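Local structure of Cel44C (Paenibacillus polymyxa, 2YJQ) at residues A[119-124]-A[132-137]; A[286-291]-A[325-330]; A[356-361]-A[389-394]. The protein hydrolyses xyloglucan and cellulose as an endo-beta-1,4-glucanase, this chain being the family 44 glycoside hydrolase part of a longer multidomain enzyme. The protein carries 8 engineered substitutions. All blocks are in the same frame, centred on the assembly; numbering follows the deposited sequence.

Interaction 1 (A[119-124]-A[132-137]); sequences DGNGSV and SARWNQ
D119 and R134 lie opposite each other with their CA atoms 6.3 Å apart, where the loop running into the short strand 122-123 passes the type I turn S132-W135 that starts strand 135-139. The site lies toward the periphery of the chain, the D119 side chain about 11 Å from that of the calcium ligand E56. R134 does most of the work. Bends at chi2 (-52°) and chi3 (-60°) bring its guanidinium to the 119-124 backbone, where the NE/NH2 side meets D119 and the NH2/NH1 side the carbonyls. Side-on, the group grips the D119 carboxylate in a salt bridge: NE reaches OD2 of D119 at 2.7 Å, and R134 NH2 reaches D119 OD1 at the same 2.7 Å. The two planes differ by just 15°, and both oxygens are met on their syn sides. NH2 of R134 then makes a second bond, to G122 O at 2.8 Å, while R134 NH1 takes S123 O at 3.1 Å; both nitrogens stand above the planes of the carbonyls they meet. Over one face of the guanidinium sits V124 CG2, 3.5 Å from R134 CZ, and the other branch, V124 CG1, rests 3.8 Å from CZ2 of W135. D119 is itself held in an Asx turn, its OD1 accepting from N121 N on the anti side. One water ties D119 OD2 to A133 O, and another links D119 N with R134 O. Strand 69-71 backs the site through S70, which faces the classic beta bulge at N121 and G122. Three guanidinium nitrogens thus share four bonds between a carboxylate and the two carbonyls of strand 122-123, which fixes the rotation of the group and ties the bulged 121-122 region to the turn. D119 very likely stays ionised beside that charge.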
# COMPACT_ATOMS: atom_id res chain seq x y z
N ASP A 119 -0.72 27.89 -9.91
CA ASP A 119 -0.81 28.91 -8.88
C ASP A 119 -1.47 28.30 -7.64
O ASP A 119 -1.99 27.16 -7.69
CB ASP A 119 -1.68 30.10 -9.37
CG ASP A 119 -3.10 29.67 -9.76
OD1 ASP A 119 -3.86 29.19 -8.89
OD2 ASP A 119 -3.47 29.77 -10.97
N GLY A 120 -1.50 29.10 -6.57
CA GLY A 120 -2.17 28.73 -5.34
C GLY A 120 -3.33 29.65 -4.95
O GLY A 120 -3.61 29.82 -3.72
N ASN A 121 -4.06 30.16 -5.95
CA ASN A 121 -5.12 31.14 -5.70
C ASN A 121 -6.42 30.57 -5.35
O ASN A 121 -7.37 31.33 -5.29
CB ASN A 121 -5.42 32.00 -6.91
CG ASN A 121 -4.21 32.65 -7.46
OD1 ASN A 121 -4.08 32.82 -8.69
ND2 ASN A 121 -3.29 33.00 -6.59
N GLY A 122 -6.54 29.25 -5.21
CA GLY A 122 -7.80 28.67 -4.81
C GLY A 122 -8.58 28.02 -5.93
O GLY A 122 -8.02 27.63 -6.96
N SER A 123 -9.89 27.93 -5.72
CA SER A 123 -10.81 27.20 -6.50
C SER A 123 -10.71 27.45 -8.01
O SER A 123 -10.65 28.62 -8.47
CB SER A 123 -12.15 27.71 -6.06
OG SER A 123 -13.05 26.66 -6.08
N VAL A 124 -10.68 26.35 -8.79
CA VAL A 124 -10.59 26.46 -10.26
C VAL A 124 -11.96 26.13 -10.81
O VAL A 124 -12.43 25.02 -10.59
CB VAL A 124 -9.49 25.52 -10.78
CG1 VAL A 124 -9.53 25.34 -12.33
CG2 VAL A 124 -8.09 25.99 -10.30
N SER A 132 -5.60 26.41 -19.41
CA SER A 132 -6.08 27.71 -18.90
C SER A 132 -4.96 28.30 -18.09
O SER A 132 -4.03 27.57 -17.75
CB SER A 132 -7.33 27.56 -18.02
OG SER A 132 -7.02 27.37 -16.63
N ALA A 133 -5.01 29.59 -17.78
CA ALA A 133 -3.90 30.26 -17.06
C ALA A 133 -3.67 29.63 -15.66
O ALA A 133 -2.65 29.89 -15.05
CB ALA A 133 -4.20 31.76 -16.89
N ARG A 134 -4.64 28.82 -15.20
CA ARG A 134 -4.57 28.09 -13.93
C ARG A 134 -3.70 26.82 -14.00
O ARG A 134 -3.36 26.25 -12.96
CB ARG A 134 -5.97 27.70 -13.46
CG ARG A 134 -7.02 28.87 -13.32
CD ARG A 134 -6.51 30.00 -12.50
NE ARG A 134 -6.16 29.66 -11.11
CZ ARG A 134 -7.04 29.32 -10.15
NH1 ARG A 134 -8.36 29.26 -10.40
NH2 ARG A 134 -6.60 29.05 -8.93
N TRP A 135 -3.35 26.38 -15.21
CA TRP A 135 -2.67 25.12 -15.37
C TRP A 135 -1.41 25.22 -16.21
O TRP A 135 -1.38 25.85 -17.26
CB TRP A 135 -3.62 24.13 -16.02
CG TRP A 135 -4.89 23.91 -15.27
CD1 TRP A 135 -6.12 24.37 -15.60
CD2 TRP A 135 -5.06 23.16 -14.07
NE1 TRP A 135 -7.07 23.93 -14.70
CE2 TRP A 135 -6.45 23.20 -13.73
CE3 TRP A 135 -4.19 22.46 -13.22
CZ2 TRP A 135 -6.98 22.56 -12.59
CZ3 TRP A 135 -4.73 21.81 -12.09
CH2 TRP A 135 -6.09 21.87 -11.79
N ASN A 136 -0.34 24.56 -15.77
CA ASN A 136 0.83 24.37 -16.62
C ASN A 136 0.78 23.01 -17.27
O ASN A 136 0.23 22.07 -16.69
CB ASN A 136 2.14 24.53 -15.85
CG ASN A 136 2.37 25.95 -15.42
OD1 ASN A 136 2.07 26.85 -16.18
ND2 ASN A 136 2.87 26.16 -14.21
N GLN A 137 1.31 22.90 -18.49
CA GLN A 137 1.27 21.62 -19.20
C GLN A 137 2.47 20.70 -18.81
O GLN A 137 3.63 21.12 -18.84
CB GLN A 137 1.32 21.86 -20.69
CG GLN A 137 0.89 20.72 -21.53
CD GLN A 137 1.07 20.99 -23.06
OE1 GLN A 137 1.46 20.08 -23.79
NE2 GLN A 137 0.80 22.25 -23.53
O HOH W 1 -2.39 31.42 -12.71
O HOH W 2 -3.29 26.68 -10.37

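Interaction 2 (A[286-291]-A[325-330]); sequences YPEAMG and SWIAQW. With OXZ (tetrahydrooxazine), chain E.
S325, the N-cap of helix 326-331, packs on E288 in the loop that leaves strand 280-285 of the (beta/alpha)8 barrel, so the contact joins a barrel loop to the start of a short outer helix. The two CB atoms of E288 and S325 are 3.7 Å apart, and S325 CB also lies 3.3 Å from E288 O. The cap itself is weak: S325 OG accepts from A328 N at 3.3 Å, and its stronger partner is the E323 carboxylate. The hydrogen bond across the contact runs from W326 NE1 to E288 OE2 at 3.0 Å. The indole N-H comes down on the oxygen from above the carboxylate plane (83° out of it), with the carboxylate and ring planes turned 72° apart. W326 reaches this spot because CG sits between the backbone N and the carbonyl carbon (chi1 64°), swinging the indole back across I327, whose CG1 lies 3.6 Å above the ring, over its centre. The tip of I327, CD1, then meets E288 CG at 3.9 Å, crossing it at about a right angle. At the strand end of the loop, Y286 points into the ligand pocket, consistent with the active site, where its OH accepts a hydrogen bond from N1 of the tetrahydrooxazine; that bond is modelled very short, so its exact length is doubtful. Around the contact, W326 and I327 both touch F236 of helix 236-241, M290 is backbone-bonded to D324, and strand 290-291 pairs antiparallel with strand 294-295.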
# COMPACT_ATOMS: atom_id res chain seq x y z
N TYR A 286 -9.72 -0.47 -0.94
CA TYR A 286 -10.55 -0.06 0.20
C TYR A 286 -11.71 -1.02 0.20
O TYR A 286 -12.47 -0.99 -0.75
CB TYR A 286 -11.07 1.35 -0.03
CG TYR A 286 -9.95 2.36 -0.19
CD1 TYR A 286 -9.20 2.78 0.92
CD2 TYR A 286 -9.64 2.88 -1.44
CE1 TYR A 286 -8.15 3.71 0.77
CE2 TYR A 286 -8.61 3.81 -1.61
CZ TYR A 286 -7.88 4.24 -0.50
OH TYR A 286 -6.85 5.15 -0.71
N PRO A 287 -11.75 -1.95 1.18
CA PRO A 287 -12.80 -2.99 1.27
C PRO A 287 -14.22 -2.44 1.10
O PRO A 287 -14.54 -1.40 1.72
CB PRO A 287 -12.60 -3.55 2.67
CG PRO A 287 -11.12 -3.39 2.93
CD PRO A 287 -10.68 -2.16 2.17
N GLU A 288 -15.04 -3.11 0.27
CA GLU A 288 -16.51 -2.86 0.20
C GLU A 288 -17.30 -3.71 1.18
O GLU A 288 -18.55 -3.63 1.28
CB GLU A 288 -17.02 -3.08 -1.21
CG GLU A 288 -16.36 -2.17 -2.21
CD GLU A 288 -17.19 -0.91 -2.47
OE1 GLU A 288 -18.09 -0.59 -1.67
OE2 GLU A 288 -16.96 -0.24 -3.49
N ALA A 289 -16.58 -4.52 1.94
CA ALA A 289 -17.19 -5.37 2.93
C ALA A 289 -18.10 -4.61 3.92
O ALA A 289 -17.67 -3.60 4.51
CB ALA A 289 -16.10 -6.10 3.68
N MET A 290 -19.31 -5.14 4.13
CA MET A 290 -20.31 -4.60 5.06
C MET A 290 -20.57 -5.50 6.29
O MET A 290 -20.33 -6.72 6.24
CB MET A 290 -21.65 -4.41 4.34
CG MET A 290 -21.53 -3.94 2.91
SD MET A 290 -21.46 -2.16 2.87
CE MET A 290 -23.14 -1.73 3.36
N GLY A 291 -21.09 -4.89 7.36
CA GLY A 291 -21.58 -5.48 8.62
C GLY A 291 -22.51 -4.40 9.25
O GLY A 291 -22.21 -3.16 9.23
N SER A 325 -20.63 -7.84 0.10
CA SER A 325 -20.33 -6.62 -0.70
C SER A 325 -20.73 -6.82 -2.18
O SER A 325 -20.86 -7.94 -2.62
CB SER A 325 -18.82 -6.29 -0.60
OG SER A 325 -18.07 -7.00 -1.55
N TRP A 326 -20.87 -5.75 -2.95
CA TRP A 326 -21.27 -5.95 -4.35
C TRP A 326 -20.22 -6.70 -5.17
O TRP A 326 -20.50 -7.40 -6.20
CB TRP A 326 -21.64 -4.63 -5.04
CG TRP A 326 -20.52 -3.65 -5.16
CD1 TRP A 326 -20.24 -2.67 -4.30
CD2 TRP A 326 -19.57 -3.53 -6.23
NE1 TRP A 326 -19.12 -1.97 -4.71
CE2 TRP A 326 -18.72 -2.45 -5.91
CE3 TRP A 326 -19.32 -4.26 -7.40
CZ2 TRP A 326 -17.64 -2.06 -6.73
CZ3 TRP A 326 -18.30 -3.87 -8.23
CH2 TRP A 326 -17.44 -2.77 -7.89
N ILE A 327 -18.98 -6.55 -4.74
CA ILE A 327 -17.92 -7.25 -5.40
C ILE A 327 -18.13 -8.77 -5.25
O ILE A 327 -18.14 -9.49 -6.23
CB ILE A 327 -16.53 -6.81 -4.90
CG1 ILE A 327 -16.31 -5.31 -5.21
CG2 ILE A 327 -15.48 -7.69 -5.55
CD1 ILE A 327 -14.92 -4.73 -4.76
N ALA A 328 -18.31 -9.25 -4.01
CA ALA A 328 -18.49 -10.68 -3.78
C ALA A 328 -19.82 -11.21 -4.39
O ALA A 328 -19.89 -12.36 -4.78
CB ALA A 328 -18.39 -10.99 -2.30
N GLN A 329 -20.84 -10.34 -4.50
CA GLN A 329 -22.18 -10.68 -5.05
C GLN A 329 -22.21 -10.96 -6.56
O GLN A 329 -22.79 -11.96 -6.99
CB GLN A 329 -23.21 -9.61 -4.68
CG GLN A 329 -24.62 -9.82 -5.30
CD GLN A 329 -25.40 -11.07 -4.78
OE1 GLN A 329 -25.10 -11.65 -3.72
NE2 GLN A 329 -26.42 -11.48 -5.55
N TRP A 330 -21.53 -10.11 -7.33
CA TRP A 330 -21.58 -10.12 -8.80
C TRP A 330 -20.28 -10.54 -9.48
O TRP A 330 -20.27 -10.78 -10.68
CB TRP A 330 -21.97 -8.71 -9.32
CG TRP A 330 -23.26 -8.24 -8.72
CD1 TRP A 330 -23.42 -7.53 -7.58
CD2 TRP A 330 -24.57 -8.54 -9.20
NE1 TRP A 330 -24.75 -7.33 -7.31
CE2 TRP A 330 -25.49 -7.94 -8.29
CE3 TRP A 330 -25.07 -9.23 -10.32
CZ2 TRP A 330 -26.89 -8.01 -8.46
CZ3 TRP A 330 -26.47 -9.31 -10.48
CH2 TRP A 330 -27.36 -8.71 -9.54
C6 OXZ E . -10.33 7.97 -0.29
C5 OXZ E . -8.85 7.85 -0.67
C4 OXZ E . -8.19 9.21 -1.06
C3 OXZ E . -6.77 9.03 -1.60
C2 OXZ E . -6.69 8.02 -2.78
O6 OXZ E . -11.02 8.60 -1.40
O5 OXZ E . -8.78 7.04 -1.85
O4 OXZ E . -8.15 10.06 0.08
O3 OXZ E . -6.14 10.29 -1.97
N1 OXZ E . -7.50 6.84 -2.38

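Interaction 3 (A[356-361]-A[389-394]); sequences MTSYSY and NYWKLK. Engineered in segment 356-361: S358 (natural residue Glu). With OXZ (tetrahydrooxazine), chain E; BGC (beta-D-glucopyranose), chain C.
M356 and N389 begin the pairing of the last two strands of the TIM barrel, 353-359 and 387-390, which are joined through helix 367-381 in a beta-alpha-beta crossover. The tight part is here. N389 N gives a hydrogen bond to M356 O at 2.9 Å, W391 N gives one to Y359 O at 2.9 Å, and between them Y359 N makes only a weak bond to N389 O. N389 CB presses against T357 O at 3.2 Å, while its buried ND2 finds no polar partner. Y359 turns CG into the space between its own N and carbonyl carbon (chi1 70°), which lays the ring alongside N389 with the backbone N of N389 at the ring edge; M373, V376 and L380 of helix 367-381 and Y405 of helix 399-409 pack on it from outside the barrel. S358, an engineered serine where the natural chain has Glu, puts OG 3.2 Å from W391 CB; that hydroxyl is probably bonded to Y286.

Beyond the W391 N to Y359 O bond the backbones no longer pair, and the fit becomes looser. S360 CB touches L393 CD1 at 3.8 Å, and one water bridges S360 OG, Y390 OH, W391 O and L393 N in place of direct backbone bonds. On this water-bridged, ligand-facing side L393 CD2 lies 4.0 Å from C6 of the tetrahydrooxazine. W391 extends away from its backbone N (chi1 178°) and carries the indole to the ligand in the manner of a sugar-binding platform: C3 of the tetrahydrooxazine lies over one face, toward the rim, and the neighbouring glucose brings its O5 to within 3.3 Å of W391 CZ2.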
# COMPACT_ATOMS: atom_id res chain seq x y z
N MET A 356 0.19 -3.03 -3.07
CA MET A 356 -1.09 -2.43 -2.66
C MET A 356 -0.80 -1.06 -2.03
O MET A 356 -0.58 -0.94 -0.80
CB MET A 356 -1.83 -3.36 -1.71
CG MET A 356 -3.14 -2.88 -1.24
SD MET A 356 -4.04 -4.10 -0.23
CE MET A 356 -4.14 -5.32 -1.50
N THR A 357 -0.75 -0.03 -2.86
CA THR A 357 -0.14 1.20 -2.40
C THR A 357 -1.04 2.16 -1.60
O THR A 357 -0.59 3.19 -1.15
CB THR A 357 0.49 1.95 -3.54
OG1 THR A 357 -0.53 2.30 -4.49
CG2 THR A 357 1.64 1.08 -4.22
N SER A 358 -2.28 1.79 -1.35
CA SER A 358 -3.10 2.63 -0.52
C SER A 358 -4.29 1.76 -0.13
O SER A 358 -5.02 1.32 -1.01
CB SER A 358 -3.55 3.86 -1.35
OG SER A 358 -4.10 4.84 -0.50
N TYR A 359 -4.46 1.45 1.16
CA TYR A 359 -5.57 0.63 1.60
C TYR A 359 -5.85 0.91 3.05
O TYR A 359 -4.99 1.48 3.73
CB TYR A 359 -5.24 -0.84 1.44
CG TYR A 359 -4.17 -1.34 2.42
CD1 TYR A 359 -2.80 -1.11 2.18
CD2 TYR A 359 -4.52 -2.03 3.58
CE1 TYR A 359 -1.82 -1.56 3.07
CE2 TYR A 359 -3.54 -2.51 4.47
CZ TYR A 359 -2.19 -2.28 4.21
OH TYR A 359 -1.19 -2.69 5.07
N SER A 360 -7.02 0.48 3.53
CA SER A 360 -7.36 0.63 4.93
C SER A 360 -8.56 -0.23 5.25
O SER A 360 -9.44 -0.36 4.39
CB SER A 360 -7.76 2.11 5.21
OG SER A 360 -8.19 2.23 6.56
N TYR A 361 -8.64 -0.72 6.47
CA TYR A 361 -9.77 -1.51 6.90
C TYR A 361 -10.66 -0.77 7.88
O TYR A 361 -11.62 -1.35 8.38
CB TYR A 361 -9.27 -2.87 7.47
CG TYR A 361 -8.91 -3.82 6.33
CD1 TYR A 361 -7.83 -3.56 5.48
CD2 TYR A 361 -9.73 -4.90 6.01
CE1 TYR A 361 -7.55 -4.38 4.41
CE2 TYR A 361 -9.44 -5.78 4.94
CZ TYR A 361 -8.37 -5.50 4.15
OH TYR A 361 -8.11 -6.29 3.08
N ASN A 389 1.01 0.02 1.49
CA ASN A 389 1.10 1.31 2.10
C ASN A 389 -0.24 1.70 2.65
O ASN A 389 -1.18 2.01 1.85
CB ASN A 389 1.56 2.35 1.09
CG ASN A 389 2.90 2.07 0.53
OD1 ASN A 389 3.93 2.58 1.02
ND2 ASN A 389 2.92 1.31 -0.52
N TYR A 390 -0.34 1.72 3.98
CA TYR A 390 -1.56 2.08 4.65
C TYR A 390 -2.00 3.50 4.26
O TYR A 390 -1.16 4.34 3.93
CB TYR A 390 -1.36 1.99 6.15
CG TYR A 390 -2.51 2.54 6.98
CD1 TYR A 390 -3.72 1.87 7.04
CD2 TYR A 390 -2.35 3.74 7.73
CE1 TYR A 390 -4.79 2.38 7.81
CE2 TYR A 390 -3.39 4.24 8.51
CZ TYR A 390 -4.61 3.56 8.52
OH TYR A 390 -5.62 4.07 9.27
N TRP A 391 -3.30 3.75 4.26
CA TRP A 391 -3.82 5.08 4.00
C TRP A 391 -4.78 5.54 5.13
O TRP A 391 -5.69 4.80 5.51
CB TRP A 391 -4.50 5.17 2.62
CG TRP A 391 -5.06 6.52 2.41
CD1 TRP A 391 -6.28 6.94 2.80
CD2 TRP A 391 -4.40 7.65 1.83
NE1 TRP A 391 -6.46 8.26 2.47
CE2 TRP A 391 -5.32 8.73 1.88
CE3 TRP A 391 -3.14 7.86 1.22
CZ2 TRP A 391 -5.02 10.01 1.38
CZ3 TRP A 391 -2.82 9.12 0.75
CH2 TRP A 391 -3.75 10.19 0.81
N LYS A 392 -4.55 6.74 5.67
CA LYS A 392 -5.41 7.28 6.72
C LYS A 392 -6.73 7.84 6.17
O LYS A 392 -6.72 8.87 5.49
CB LYS A 392 -4.66 8.35 7.58
CG LYS A 392 -3.46 7.83 8.40
CD LYS A 392 -2.72 8.99 9.05
CE LYS A 392 -3.44 9.43 10.31
NZ LYS A 392 -2.86 10.74 10.80
N LEU A 393 -7.84 7.17 6.46
CA LEU A 393 -9.16 7.67 6.07
C LEU A 393 -9.70 8.58 7.15
O LEU A 393 -10.66 9.29 6.93
CB LEU A 393 -10.17 6.53 5.79
CG LEU A 393 -9.86 5.55 4.65
CD1 LEU A 393 -10.76 4.33 4.78
CD2 LEU A 393 -9.86 6.11 3.18
N LYS A 394 -9.09 8.52 8.32
CA LYS A 394 -9.39 9.41 9.43
C LYS A 394 -8.15 10.19 9.87
O LYS A 394 -7.04 9.61 10.06
CB LYS A 394 -9.95 8.64 10.63
CG LYS A 394 -11.21 7.84 10.26
CD LYS A 394 -12.47 8.68 10.57
CE LYS A 394 -13.78 7.85 10.33
NZ LYS A 394 -14.22 7.88 8.93
C6 OXZ E . -10.33 7.97 -0.29
C5 OXZ E . -8.85 7.85 -0.67
C4 OXZ E . -8.19 9.21 -1.06
C3 OXZ E . -6.77 9.03 -1.60
C2 OXZ E . -6.69 8.02 -2.78
O6 OXZ E . -11.02 8.60 -1.40
O5 OXZ E . -8.78 7.04 -1.85
O4 OXZ E . -8.15 10.06 0.08
O3 OXZ E . -6.14 10.29 -1.97
N1 OXZ E . -7.50 6.84 -2.38
C2 BGC C . -9.12 12.07 1.05
C3 BGC C . -9.31 13.58 0.88
C4 BGC C . -7.93 14.21 0.66
C5 BGC C . -7.06 13.50 -0.38
C6 BGC C . -5.64 14.02 -0.33
C1 BGC C . -8.35 11.48 -0.15
O2 BGC C . -10.39 11.42 1.14
O3 BGC C . -9.72 14.07 2.15
O4 BGC C . -8.05 15.48 0.16
O5 BGC C . -7.04 12.09 -0.15
O6 BGC C . -4.98 13.33 -1.39
O HOH W 3 -8.10 4.57 7.61

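In the fold
Interactions 2 and 3 meet at the ligand pocket: their centres are about 17 Å apart, yet Y286 OH comes within 2.8 Å of S358 OG, and P287 packs on S360 and Y361. Both touch the tetrahydrooxazine, whose other hydrogen-bond partners are N48 and E187. S358, engineered from Glu, lies toward the end of the seventh barrel strand, a position consistent with that of the nucleophile in clan GH-A enzymes. Interaction 1 stands apart, its centre about 29 Å from that of interaction 3, with about 17 Å between nearest atoms, and about 38 Å from the centre of interaction 2, although G122 is about 10 Å from a bound glucose.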